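PDB 2HPG: ABC transporter, periplasmic substrate-binding protein, which probably captures a small solute in the periplasm of Thermotoga maritima for uptake by a tripartite ATP-independent (TRAP) transport system. Local coordinates for residues I84-L89 / E308-Q313; Y91-M96 / E102-V107; P167-S172 / F225-F230. One frame throughout, in Å; residues are numbered along the deposited sequence.

Contact 1 of 3, residues I84-L89 / E308-Q313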
loop_
_atom_site.group_PDB
_atom_site.type_symbol
_atom_site.label_atom_id
_atom_site.label_comp_id
_atom_site.label_asym_id
_atom_site.label_seq_id
_atom_site.Cartn_x
_atom_site.Cartn_y
_atom_site.Cartn_z
ATOM N N ILE A 84 -10.347 8.024 -5.792
ATOM C CA ILE A 84 -9.230 7.876 -4.845
ATOM C C ILE A 84 -8.349 6.662 -5.208
ATOM O O ILE A 84 -7.174 6.600 -4.839
ATOM C CB ILE A 84 -9.729 7.781 -3.383
ATOM C CG1 ILE A 84 -8.577 8.028 -2.393
ATOM C CG2 ILE A 84 -10.396 6.443 -3.110
ATOM C CD1 ILE A 84 -9.046 8.254 -0.973
ATOM N N GLY A 85 -8.948 5.725 -5.935
ATOM C CA GLY A 85 -8.294 4.544 -6.490
ATOM C C GLY A 85 -7.153 4.803 -7.462
ATOM O O GLY A 85 -6.353 3.902 -7.732
ATOM N N VAL A 86 -7.049 6.033 -7.958
ATOM C CA VAL A 86 -5.923 6.428 -8.795
ATOM C C VAL A 86 -4.563 6.214 -8.082
ATOM O O VAL A 86 -3.534 5.994 -8.745
ATOM C CB VAL A 86 -6.067 7.913 -9.290
ATOM C CG1 VAL A 86 -5.769 8.872 -8.189
ATOM C CG2 VAL A 86 -5.154 8.154 -10.514
HETATM N N MSE A 87 -4.564 6.246 -6.747
HETATM C CA MSE A 87 -3.315 6.129 -5.980
HETATM C C MSE A 87 -2.766 4.691 -5.844
HETATM O O MSE A 87 -1.712 4.499 -5.230
HETATM C CB MSE A 87 -3.474 6.776 -4.611
HETATM C CG MSE A 87 -4.024 8.194 -4.704
HETATM SE SE MSE A 87 -3.919 9.230 -3.103
HETATM C CE MSE A 87 -2.253 8.563 -2.356
ATOM N N ASN A 88 -3.452 3.711 -6.424
ATOM C CA ASN A 88 -2.970 2.312 -6.457
ATOM C C ASN A 88 -2.632 1.858 -7.876
ATOM O O ASN A 88 -2.365 0.669 -8.129
ATOM C CB ASN A 88 -4.008 1.357 -5.834
ATOM C CG ASN A 88 -3.371 0.315 -4.907
ATOM O OD1 ASN A 88 -2.544 -0.484 -5.332
ATOM N ND2 ASN A 88 -3.721 0.362 -3.644
ATOM N N LEU A 89 -2.633 2.804 -8.807
ATOM C CA LEU A 89 -2.333 2.486 -10.183
ATOM C C LEU A 89 -0.826 2.571 -10.469
ATOM O O LEU A 89 -0.068 3.290 -9.786
ATOM C CB LEU A 89 -3.167 3.371 -11.134
ATOM C CG LEU A 89 -4.618 2.929 -11.307
ATOM C CD1 LEU A 89 -5.313 3.841 -12.294
ATOM C CD2 LEU A 89 -4.710 1.511 -11.790
ATOM N N GLU A 308 -7.941 8.729 -15.266
ATOM C CA GLU A 308 -6.965 9.676 -15.828
ATOM C C GLU A 308 -7.296 11.126 -15.420
ATOM O O GLU A 308 -6.408 11.890 -15.025
ATOM C CB GLU A 308 -6.881 9.492 -17.352
ATOM C CG GLU A 308 -5.747 10.261 -18.055
ATOM C CD GLU A 308 -4.320 9.890 -17.603
ATOM O OE1 GLU A 308 -4.042 8.710 -17.271
ATOM O OE2 GLU A 308 -3.461 10.804 -17.616
ATOM N N ASN A 309 -8.577 11.489 -15.457
ATOM C CA ASN A 309 -8.994 12.803 -14.939
ATOM C C ASN A 309 -8.579 12.984 -13.493
ATOM O O ASN A 309 -8.073 14.053 -13.110
ATOM C CB ASN A 309 -10.514 13.015 -15.086
ATOM C CG ASN A 309 -10.901 13.603 -16.441
ATOM O OD1 ASN A 309 -10.117 14.325 -17.063
ATOM N ND2 ASN A 309 -12.118 13.305 -16.895
ATOM N N ALA A 310 -8.761 11.930 -12.692
ATOM C CA ALA A 310 -8.359 11.951 -11.278
ATOM C C ALA A 310 -6.886 12.266 -11.101
ATOM O O ALA A 310 -6.527 13.060 -10.248
ATOM C CB ALA A 310 -8.699 10.608 -10.602
ATOM N N LEU A 311 -6.032 11.620 -11.893
ATOM C CA LEU A 311 -4.571 11.858 -11.847
ATOM C C LEU A 311 -4.231 13.309 -12.202
ATOM O O LEU A 311 -3.518 14.012 -11.476
ATOM C CB LEU A 311 -3.860 10.901 -12.821
ATOM C CG LEU A 311 -2.347 11.081 -13.032
ATOM C CD1 LEU A 311 -1.579 10.734 -11.775
ATOM C CD2 LEU A 311 -1.862 10.248 -14.203
ATOM N N ASN A 312 -4.765 13.748 -13.330
ATOM C CA ASN A 312 -4.557 15.115 -13.831
ATOM C C ASN A 312 -5.002 16.167 -12.826
ATOM O O ASN A 312 -4.290 17.165 -12.571
ATOM C CB ASN A 312 -5.301 15.282 -15.155
ATOM C CG ASN A 312 -4.627 14.535 -16.289
ATOM O OD1 ASN A 312 -3.399 14.553 -16.399
ATOM N ND2 ASN A 312 -5.413 13.865 -17.127
ATOM N N GLN A 313 -6.159 15.915 -12.219
ATOM C CA GLN A 313 -6.659 16.799 -11.187
ATOM C C GLN A 313 -5.689 16.893 -10.031
ATOM O O GLN A 313 -5.434 17.977 -9.539
ATOM C CB GLN A 313 -8.037 16.357 -10.698
ATOM C CG GLN A 313 -8.717 17.424 -9.842
ATOM C CD GLN A 313 -8.909 18.765 -10.581
ATOM O OE1 GLN A 313 -9.476 18.807 -11.677
ATOM N NE2 GLN A 313 -8.445 19.856 -9.969
#
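Val-86 packs against Ala-310 and Leu-311 in a small, buried and wholly apolar contact that brings the end of a 3-10 segment, residues 84-88, against the C-terminal helix 308-318 of this periplasmic binding protein, a mixed alpha/beta fold of the DctP family. The two parts lie far apart in sequence, and the two segments bury only 129 Å² between them. At the point of nearest backbone approach, the CA atoms of Val-86 and Leu-311 are 6.4 Å apart, so that Val-86, Ala-310 and the CB of Leu-311 suffice to close the interval. The 3-10 turn carries its own backbone bonding, in which Asn-88 N reaches Gly-85 O at 3.2 Å.

The branching of Val-86 divides the contact. Its CB, aimed at the helix, sits 4.0 Å from CB of Ala-310, a methyl that also faces the turn, and CG1 borders the same methyl. CG2, anti to the backbone N, reaches past Ala-310 to the next residue of the helix. Leu-311 meets it with the base of its side chain alone: CG, anti to the backbone N (chi1 174°), takes the branched end away from the valine, and the two side chains cross at about a right angle. Tyr-302 of helix 291-305 touches both Val-86 and Leu-311 and borders the pair. Ile-84 packs on Trp-120 and Leu-124 of helix 115-128, so the turn has that helix as a further neighbour. The shortest approach is made by Val-86 CG2, which lies 3.8 Å from Leu-311 CB and just as near to the backbone N of that leucine.

Contact 2 of 3, residues Y91-M96 / E102-V107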
loop_
_atom_site.group_PDB
_atom_site.type_symbol
_atom_site.label_atom_id
_atom_site.label_comp_id
_atom_site.label_asym_id
_atom_site.label_seq_id
_atom_site.Cartn_x
_atom_site.Cartn_y
_atom_site.Cartn_z
ATOM N N TYR A 91 2.780 3.284 -11.502
ATOM C CA TYR A 91 3.567 4.530 -11.651
ATOM C C TYR A 91 2.946 5.820 -11.140
ATOM O O TYR A 91 3.537 6.871 -11.348
ATOM C CB TYR A 91 4.080 4.722 -13.095
ATOM C CG TYR A 91 5.043 3.640 -13.469
ATOM C CD1 TYR A 91 4.649 2.588 -14.274
ATOM C CD2 TYR A 91 6.337 3.628 -12.955
ATOM C CE1 TYR A 91 5.525 1.564 -14.575
ATOM C CE2 TYR A 91 7.226 2.601 -13.273
ATOM C CZ TYR A 91 6.815 1.589 -14.085
ATOM O OH TYR A 91 7.686 0.553 -14.382
ATOM N N PHE A 92 1.811 5.749 -10.434
ATOM C CA PHE A 92 1.203 6.942 -9.832
ATOM C C PHE A 92 2.218 7.894 -9.177
ATOM O O PHE A 92 2.225 9.094 -9.464
ATOM C CB PHE A 92 0.078 6.576 -8.819
ATOM C CG PHE A 92 -0.422 7.769 -8.027
ATOM C CD1 PHE A 92 -1.364 8.633 -8.580
ATOM C CD2 PHE A 92 0.092 8.055 -6.774
ATOM C CE1 PHE A 92 -1.796 9.764 -7.878
ATOM C CE2 PHE A 92 -0.310 9.184 -6.069
ATOM C CZ PHE A 92 -1.278 10.036 -6.615
ATOM N N ILE A 93 3.060 7.413 -8.268
ATOM C CA ILE A 93 3.934 8.350 -7.544
ATOM C C ILE A 93 4.958 8.974 -8.515
ATOM O O ILE A 93 5.451 10.089 -8.281
ATOM C CB ILE A 93 4.638 7.716 -6.303
ATOM C CG1 ILE A 93 4.877 8.769 -5.220
ATOM C CG2 ILE A 93 5.955 7.077 -6.675
ATOM C CD1 ILE A 93 3.617 9.139 -4.430
ATOM N N ASP A 94 5.255 8.272 -9.606
ATOM C CA ASP A 94 6.206 8.796 -10.605
ATOM C C ASP A 94 5.562 9.863 -11.464
ATOM O O ASP A 94 6.175 10.882 -11.747
ATOM C CB ASP A 94 6.770 7.691 -11.492
ATOM C CG ASP A 94 7.913 6.958 -10.838
ATOM O OD1 ASP A 94 9.079 7.288 -11.135
ATOM O OD2 ASP A 94 7.648 6.084 -9.996
ATOM N N PHE A 95 4.331 9.621 -11.883
ATOM C CA PHE A 95 3.527 10.639 -12.552
ATOM C C PHE A 95 3.319 11.867 -11.680
ATOM O O PHE A 95 3.181 12.967 -12.204
ATOM C CB PHE A 95 2.184 10.073 -12.984
ATOM C CG PHE A 95 2.282 8.963 -13.997
ATOM C CD1 PHE A 95 3.180 9.028 -15.045
ATOM C CD2 PHE A 95 1.409 7.893 -13.950
ATOM C CE1 PHE A 95 3.236 8.017 -15.996
ATOM C CE2 PHE A 95 1.465 6.883 -14.877
ATOM C CZ PHE A 95 2.380 6.943 -15.903
HETATM N N MSE A 96 3.302 11.701 -10.359
HETATM C CA MSE A 96 3.178 12.869 -9.481
HETATM C C MSE A 96 4.522 13.581 -9.285
HETATM O O MSE A 96 4.578 14.638 -8.638
HETATM C CB MSE A 96 2.565 12.480 -8.132
HETATM C CG MSE A 96 1.178 11.843 -8.224
HETATM SE SE MSE A 96 -0.190 12.969 -9.076
HETATM C CE MSE A 96 -0.039 14.549 -7.916
ATOM N N GLU A 102 12.194 10.598 0.089
ATOM C CA GLU A 102 11.793 11.878 0.684
ATOM C C GLU A 102 10.819 12.649 -0.211
ATOM O O GLU A 102 9.859 13.244 0.272
ATOM C CB GLU A 102 13.011 12.747 1.005
ATOM C CG GLU A 102 13.965 12.167 2.052
ATOM C CD GLU A 102 15.036 11.207 1.482
ATOM O OE1 GLU A 102 15.005 10.830 0.270
ATOM O OE2 GLU A 102 15.925 10.815 2.280
ATOM N N GLU A 103 11.055 12.628 -1.513
ATOM C CA GLU A 103 10.132 13.242 -2.473
ATOM C C GLU A 103 8.753 12.587 -2.487
ATOM O O GLU A 103 7.738 13.255 -2.701
ATOM C CB GLU A 103 10.720 13.197 -3.893
ATOM C CG GLU A 103 11.877 14.159 -4.114
ATOM C CD GLU A 103 12.427 14.139 -5.532
ATOM O OE1 GLU A 103 11.888 13.447 -6.416
ATOM O OE2 GLU A 103 13.419 14.844 -5.771
ATOM N N ALA A 104 8.721 11.270 -2.295
ATOM C CA ALA A 104 7.458 10.522 -2.269
ATOM C C ALA A 104 6.565 10.979 -1.100
ATOM O O ALA A 104 5.381 11.232 -1.298
ATOM C CB ALA A 104 7.738 9.004 -2.188
ATOM N N ILE A 105 7.164 11.108 0.087
ATOM C CA ILE A 105 6.499 11.610 1.295
ATOM C C ILE A 105 6.024 13.042 1.137
ATOM O O ILE A 105 4.935 13.392 1.596
ATOM C CB ILE A 105 7.458 11.571 2.529
ATOM C CG1 ILE A 105 7.752 10.129 2.971
ATOM C CG2 ILE A 105 6.903 12.390 3.709
ATOM C CD1 ILE A 105 6.530 9.210 3.063
ATOM N N GLU A 106 6.845 13.879 0.501
ATOM C CA GLU A 106 6.458 15.274 0.271
ATOM C C GLU A 106 5.276 15.381 -0.684
ATOM O O GLU A 106 4.380 16.179 -0.454
ATOM C CB GLU A 106 7.646 16.126 -0.215
ATOM C CG GLU A 106 7.300 17.627 -0.389
ATOM C CD GLU A 106 6.493 18.213 0.801
ATOM O OE1 GLU A 106 6.948 18.111 1.971
ATOM O OE2 GLU A 106 5.398 18.774 0.559
ATOM N N VAL A 107 5.260 14.583 -1.744
ATOM C CA VAL A 107 4.104 14.507 -2.641
ATOM C C VAL A 107 2.817 14.078 -1.914
ATOM O O VAL A 107 1.741 14.610 -2.185
ATOM C CB VAL A 107 4.372 13.548 -3.844
ATOM C CG1 VAL A 107 3.100 12.897 -4.352
ATOM C CG2 VAL A 107 5.025 14.314 -4.967
#
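Val-107 lies against Ile-93 and Met-96, where the short helix 92-95 meets helix 101-112 close by in the chain. The CA pairs that come nearest are Ile-93 with Ala-104 at 6.7 Å and Met-96 with Val-107 at 7.1 Å. The tight part centres on Val-107. Its CG1 stands anti to the backbone N (chi1 151°), which carries this branch to the opposing helix, where it finds two neighbours: Ile-93 CD1 at 3.8 Å and, in the conformer of Met-96 described here, one of two deposited, Met-96 CB at 3.8 Å. The other branch, CG2, rests 3.7 Å from the backbone O of Met-96. The isoleucine and valine side chains lie alongside each other, pointing opposite ways. Further back along its chain the isoleucine is more loosely fitted, with CG1 4.2 Å from Ala-104 CB. Leu-226 of strand 218-234 touches both Ile-93 and Ala-104 and closes that side of the contact.

The contact as a whole is only partly buried, and Met-96 and Val-107, for all their close fit, remain partly exposed. The acidic side chains around it stay clear of the interface and have partners of their own: Asp-94 forms a salt bridge with Lys-99, and Glu-106 with Lys-110. Glu-103 accepts from the backbone N of Lys-99, while its own backbone N is bound to Thr-100 OG1, which ties the start of the second helix to the connection before it. The pair thus consists of two consecutive helices, 92-95 and 101-112, joined by a short loop and packed beside strand 218-234 of the alpha/beta fold of a periplasmic binding protein.

Contact 3 of 3, residues P167-S172 / F225-F230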
loop_
_atom_site.group_PDB
_atom_site.type_symbol
_atom_site.label_atom_id
_atom_site.label_comp_id
_atom_site.label_asym_id
_atom_site.label_seq_id
_atom_site.Cartn_x
_atom_site.Cartn_y
_atom_site.Cartn_z
ATOM N N PRO A 167 -9.200 -4.496 -8.914
ATOM C CA PRO A 167 -8.987 -3.945 -10.245
ATOM C C PRO A 167 -7.774 -3.031 -10.442
ATOM O O PRO A 167 -7.154 -3.126 -11.478
ATOM C CB PRO A 167 -10.290 -3.159 -10.511
ATOM C CG PRO A 167 -11.294 -3.840 -9.711
ATOM C CD PRO A 167 -10.600 -4.303 -8.475
ATOM N N ALA A 168 -7.446 -2.144 -9.502
ATOM C CA ALA A 168 -6.277 -1.275 -9.683
ATOM C C ALA A 168 -5.006 -2.085 -9.977
ATOM O O ALA A 168 -4.225 -1.735 -10.856
ATOM C CB ALA A 168 -6.073 -0.373 -8.477
ATOM N N TRP A 169 -4.823 -3.182 -9.256
ATOM C CA TRP A 169 -3.686 -4.081 -9.486
ATOM C C TRP A 169 -3.788 -4.881 -10.780
ATOM O O TRP A 169 -2.845 -4.922 -11.576
ATOM C CB TRP A 169 -3.587 -5.097 -8.364
ATOM C CG TRP A 169 -3.557 -4.576 -6.969
ATOM C CD1 TRP A 169 -4.618 -4.491 -6.121
ATOM C CD2 TRP A 169 -2.394 -4.198 -6.193
ATOM N NE1 TRP A 169 -4.201 -4.054 -4.881
ATOM C CE2 TRP A 169 -2.846 -3.859 -4.905
ATOM C CE3 TRP A 169 -1.026 -4.104 -6.477
ATOM C CZ2 TRP A 169 -1.976 -3.440 -3.881
ATOM C CZ3 TRP A 169 -0.160 -3.701 -5.467
ATOM C CH2 TRP A 169 -0.644 -3.357 -4.185
ATOM N N GLN A 170 -4.928 -5.549 -10.966
ATOM C CA GLN A 170 -5.122 -6.442 -12.104
ATOM C C GLN A 170 -4.971 -5.689 -13.417
ATOM O O GLN A 170 -4.239 -6.117 -14.314
ATOM C CB GLN A 170 -6.485 -7.134 -12.034
ATOM C CG GLN A 170 -6.696 -8.030 -10.823
ATOM C CD GLN A 170 -5.992 -9.346 -10.914
ATOM O OE1 GLN A 170 -6.196 -10.077 -11.868
ATOM N NE2 GLN A 170 -5.182 -9.679 -9.902
ATOM N N GLU A 171 -5.653 -4.559 -13.525
ATOM C CA GLU A 171 -5.639 -3.754 -14.753
ATOM C C GLU A 171 -4.287 -3.131 -15.016
ATOM O O GLU A 171 -3.883 -3.025 -16.154
ATOM C CB GLU A 171 -6.677 -2.638 -14.660
ATOM C CG GLU A 171 -8.097 -3.147 -14.565
ATOM C CD GLU A 171 -8.602 -3.723 -15.862
ATOM O OE1 GLU A 171 -8.030 -3.394 -16.932
ATOM O OE2 GLU A 171 -9.574 -4.521 -15.805
ATOM N N SER A 172 -3.603 -2.704 -13.958
ATOM C CA SER A 172 -2.240 -2.197 -14.062
ATOM C C SER A 172 -1.271 -3.241 -14.650
ATOM O O SER A 172 -0.578 -2.963 -15.633
ATOM C CB SER A 172 -1.749 -1.738 -12.690
ATOM O OG SER A 172 -2.383 -0.528 -12.316
ATOM N N PHE A 225 4.856 -0.157 -8.866
ATOM C CA PHE A 225 3.963 0.316 -7.803
ATOM C C PHE A 225 4.776 0.845 -6.639
ATOM O O PHE A 225 5.814 0.285 -6.287
ATOM C CB PHE A 225 3.062 -0.784 -7.211
ATOM C CG PHE A 225 2.081 -1.396 -8.160
ATOM C CD1 PHE A 225 1.138 -0.632 -8.818
ATOM C CD2 PHE A 225 2.044 -2.759 -8.316
ATOM C CE1 PHE A 225 0.236 -1.221 -9.657
ATOM C CE2 PHE A 225 1.153 -3.355 -9.150
ATOM C CZ PHE A 225 0.235 -2.594 -9.826
ATOM N N LEU A 226 4.302 1.943 -6.053
ATOM C CA LEU A 226 4.645 2.308 -4.682
ATOM C C LEU A 226 3.396 2.072 -3.842
ATOM O O LEU A 226 2.390 2.764 -4.024
ATOM C CB LEU A 226 5.072 3.770 -4.574
ATOM C CG LEU A 226 5.461 4.180 -3.163
ATOM C CD1 LEU A 226 6.722 3.451 -2.719
ATOM C CD2 LEU A 226 5.597 5.687 -3.060
ATOM N N LEU A 227 3.447 1.095 -2.944
ATOM C CA LEU A 227 2.277 0.719 -2.141
ATOM C C LEU A 227 2.020 1.704 -1.006
ATOM O O LEU A 227 2.778 1.785 -0.020
ATOM C CB LEU A 227 2.407 -0.726 -1.629
ATOM C CG LEU A 227 1.285 -1.288 -0.748
ATOM C CD1 LEU A 227 -0.097 -0.844 -1.187
ATOM C CD2 LEU A 227 1.400 -2.828 -0.747
ATOM N N ILE A 228 0.959 2.482 -1.190
ATOM C CA ILE A 228 0.535 3.464 -0.222
ATOM C C ILE A 228 -0.639 2.869 0.532
ATOM O O ILE A 228 -1.682 2.582 -0.057
ATOM C CB ILE A 228 0.064 4.757 -0.916
ATOM C CG1 ILE A 228 1.183 5.349 -1.786
ATOM C CG2 ILE A 228 -0.391 5.780 0.128
ATOM C CD1 ILE A 228 0.634 6.367 -2.823
ATOM N N ASN A 229 -0.475 2.682 1.827
ATOM C CA ASN A 229 -1.572 2.173 2.638
ATOM C C ASN A 229 -2.384 3.308 3.223
ATOM O O ASN A 229 -1.848 4.387 3.542
ATOM C CB ASN A 229 -1.060 1.253 3.737
ATOM C CG ASN A 229 -0.584 -0.088 3.203
ATOM O OD1 ASN A 229 0.608 -0.388 3.220
ATOM N ND2 ASN A 229 -1.520 -0.890 2.702
ATOM N N PHE A 230 -3.686 3.056 3.354
ATOM C CA PHE A 230 -4.615 3.985 3.983
ATOM C C PHE A 230 -5.076 3.410 5.304
ATOM O O PHE A 230 -5.429 2.249 5.382
ATOM C CB PHE A 230 -5.812 4.212 3.075
ATOM C CG PHE A 230 -5.557 5.197 1.998
ATOM C CD1 PHE A 230 -6.239 6.397 1.975
ATOM C CD2 PHE A 230 -4.599 4.949 1.023
ATOM C CE1 PHE A 230 -5.990 7.314 0.985
ATOM C CE2 PHE A 230 -4.346 5.874 0.039
ATOM C CZ PHE A 230 -5.056 7.055 0.022
#
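Helix 167-172 and strand 225-230 run antiparallel, their N-to-C directions 177° apart, with short axes 12.0 Å from each other at closest approach. Even the nearest CA atoms, those of Trp-169 and Phe-225, are 9.0 Å apart, and large side chains bridge the interval. Phe-225 points at the helix, and its CG, anti to the carbonyl carbon (chi1 -64°), turns a face of its ring toward the indole edge. The two form a T-shaped, edge-to-face pair: the six-membered ring of Trp-169 presents its edge to the face of Phe-225, with centroids 5.0 Å apart and planes at 77°. The closest atoms are Trp-169 CE3 and Phe-225 CE2, 3.5 Å apart, so the edge bears on the rim of the phenyl face and not on its centre.

This is helix-on-sheet packing within the two-lobed alpha/beta fold of TRAP periplasmic binding proteins. The long strand 218-234 pairs antiparallel with strand 130-146, and alternate residues of it, Phe-225 and Leu-227, supply the surface for the helix. Leu-227 meets the indole further along, its CD1 3.9 Å from Trp-169 CH2, the two side chains crossing at about a right angle. Glu-201 of strand 199-202 touches both Trp-169 and Phe-225.

One turn on from the tryptophan, Ser-172 approaches the edge of the phenyl ring, its CB 3.6 Å from Phe-225 CZ and its OG in the ring plane. That hydroxyl donates a 2.6 Å hydrogen bond from Ser-172 OG to Ala-168 O, nearly in line with the carbonyl, and is also bonded to the backbone N of Ala-90.

In the fold
The three contacts form a compact group, with centres about 13 Å apart for contacts 1 and 2, 11 Å for contacts 1 and 3, and 14 Å for contacts 2 and 3. Along the chain, contact 1 closes a long loop in which contact 2 and then contact 3 are nested in series. Residues 84-96 join them: Phe-92 packs on Val-86 and Leu-311, while Leu-89 reaches Ser-172. Strand 218-234 links contacts 2 and 3 from its two sides, Leu-226 facing Ile-93 and Ala-104, and Phe-225 facing helix 167-176. Helix 308-318, the connection 84-96 and strand 218-234, distant in sequence, thus meet in one region of the fold.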